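Local coordinates for De novo designed switch protein caging a hemagglutinin binder (sCageHA267_1S) (Synthetic construct, PDB 7CBC) that acts as a designed six-helix-bundle switch that cages a hemagglutinin binder, probably as a component of a modular protein biosensor, at residues Ala226-Leu231 / Arg261-Ala266. Residues are numbered along the deposited sequence; the frame is centred on the assembly and turned at random.
Sequences AQLQEL and RIVEDA
Ile262 packs against Gln227, Leu228 and Leu231 in an apolar helix-helix contact between consecutive antiparallel helices of the designed bundle, 195-239 and 245-268. The antiparallel assignment rests on an angle of 177° between the two short axes, which approach to 10.3 Å. Ile262 ties the patch together: it accounts for about 100 of the 219 Å² buried and takes part in three of the four close residue pairs. Ile262 CG2 lies 3.8 Å from Leu228 CD2, where the two side chains run alongside each other in opposite directions. Ile262 CD1 instead meets Leu231 CD1 tip to tip at 3.7 Å, while also brushing Leu228 CD2. The first torsion puts the branches on different sides, CG1 anti to the carbonyl carbon (chi1 -79°) and CG2 anti to the backbone N; an extended chi2 (150°) then carries CD1 outward. The same methyl, Ile262 CD1, also comes to 4.1 Å from Gln227 CB, making the aliphatic base of the exposed glutamine a border of the patch. Leu228 also spans two residues of the other helix, since Leu228 CD1 approaches Val263 CG2 more loosely, at 4.4 Å. Were Ile262 cut back to an alanine, Leu228 CD2 and Leu231 CD1 would probably lose their shared apolar partner, leaving a gap between the helices. Beyond the pair, Leu231 touches Glu258 and Ser259 of helix 245-268. Helix 3-46 touches both members, Met30 and Gln34 meeting Leu228 and Leu27 meeting Ala266, while buried Gln229 joins helix 195-239 to helices 99-142 and 146-190 by hydrogen bonds to Asn133 and Ser160.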
# COMPACT_ATOMS: atom_id res chain seq x y z
N ALA A 226 -11.45 0.23 -3.24
CA ALA A 226 -12.58 0.11 -4.16
C ALA A 226 -13.76 -0.63 -3.52
O ALA A 226 -14.91 -0.16 -3.59
CB ALA A 226 -12.15 -0.59 -5.45
N GLN A 227 -13.50 -1.77 -2.87
CA GLN A 227 -14.58 -2.48 -2.20
C GLN A 227 -15.22 -1.64 -1.10
O GLN A 227 -16.45 -1.67 -0.92
CB GLN A 227 -14.07 -3.80 -1.64
CG GLN A 227 -13.95 -4.89 -2.68
CD GLN A 227 -13.26 -6.12 -2.13
OE1 GLN A 227 -12.18 -6.03 -1.54
NE2 GLN A 227 -13.88 -7.28 -2.31
N LEU A 228 -14.41 -0.89 -0.35
CA LEU A 228 -14.98 -0.01 0.67
C LEU A 228 -15.87 1.06 0.04
O LEU A 228 -16.91 1.42 0.61
CB LEU A 228 -13.86 0.64 1.48
CG LEU A 228 -13.27 -0.22 2.58
CD1 LEU A 228 -12.43 0.65 3.49
CD2 LEU A 228 -14.34 -0.97 3.35
N GLN A 229 -15.48 1.59 -1.11
CA GLN A 229 -16.27 2.65 -1.72
C GLN A 229 -17.55 2.11 -2.35
O GLN A 229 -18.53 2.85 -2.46
CB GLN A 229 -15.45 3.41 -2.75
CG GLN A 229 -16.14 4.61 -3.38
CD GLN A 229 -16.46 5.74 -2.40
OE1 GLN A 229 -15.95 5.79 -1.27
NE2 GLN A 229 -17.30 6.67 -2.84
N GLU A 230 -17.57 0.85 -2.78
CA GLU A 230 -18.83 0.27 -3.23
C GLU A 230 -19.82 0.11 -2.08
O GLU A 230 -21.01 0.40 -2.23
CB GLU A 230 -18.60 -1.07 -3.93
CG GLU A 230 -18.25 -0.95 -5.40
CD GLU A 230 -19.46 -1.16 -6.30
OE1 GLU A 230 -20.14 -0.17 -6.66
OE2 GLU A 230 -19.73 -2.33 -6.66
N LEU A 231 -19.34 -0.34 -0.91
CA LEU A 231 -20.18 -0.31 0.28
C LEU A 231 -20.72 1.09 0.55
O LEU A 231 -21.90 1.26 0.87
CB LEU A 231 -19.41 -0.79 1.50
CG LEU A 231 -19.14 -2.28 1.67
CD1 LEU A 231 -18.58 -2.50 3.06
CD2 LEU A 231 -20.41 -3.09 1.47
N ARG A 261 -14.54 -6.75 7.60
CA ARG A 261 -14.12 -7.95 6.89
C ARG A 261 -13.25 -7.61 5.68
O ARG A 261 -12.34 -8.37 5.33
CB ARG A 261 -15.34 -8.76 6.45
CG ARG A 261 -15.96 -9.53 7.60
CD ARG A 261 -16.88 -10.62 7.11
NE ARG A 261 -18.18 -10.09 6.72
CZ ARG A 261 -19.20 -9.92 7.55
NH1 ARG A 261 -19.07 -10.25 8.84
NH2 ARG A 261 -20.34 -9.42 7.11
N ILE A 262 -13.51 -6.47 5.03
CA ILE A 262 -12.71 -6.05 3.89
C ILE A 262 -11.32 -5.63 4.36
O ILE A 262 -10.30 -6.08 3.82
CB ILE A 262 -13.43 -4.92 3.13
CG1 ILE A 262 -14.53 -5.52 2.24
CG2 ILE A 262 -12.45 -4.07 2.34
CD1 ILE A 262 -15.72 -4.58 2.02
N VAL A 263 -11.26 -4.76 5.37
CA VAL A 263 -9.98 -4.39 5.96
C VAL A 263 -9.22 -5.63 6.42
O VAL A 263 -8.00 -5.76 6.20
CB VAL A 263 -10.20 -3.39 7.11
CG1 VAL A 263 -8.91 -3.11 7.85
CG2 VAL A 263 -10.81 -2.10 6.59
N GLU A 264 -9.93 -6.57 7.04
CA GLU A 264 -9.32 -7.82 7.48
C GLU A 264 -8.75 -8.60 6.31
O GLU A 264 -7.66 -9.18 6.41
CB GLU A 264 -10.33 -8.67 8.24
CG GLU A 264 -10.52 -8.32 9.70
CD GLU A 264 -11.66 -9.11 10.31
OE1 GLU A 264 -12.31 -8.62 11.26
OE2 GLU A 264 -11.92 -10.24 9.83
N ASP A 265 -9.49 -8.66 5.19
CA ASP A 265 -8.96 -9.34 4.00
C ASP A 265 -7.62 -8.75 3.57
O ASP A 265 -6.75 -9.49 3.09
CB ASP A 265 -9.96 -9.25 2.86
CG ASP A 265 -11.15 -10.19 3.04
OD1 ASP A 265 -11.28 -10.83 4.11
OD2 ASP A 265 -11.93 -10.30 2.08
N ALA A 266 -7.43 -7.44 3.76
CA ALA A 266 -6.18 -6.81 3.38
C ALA A 266 -5.08 -7.03 4.43
O ALA A 266 -3.92 -7.22 4.07
CB ALA A 266 -6.39 -5.32 3.13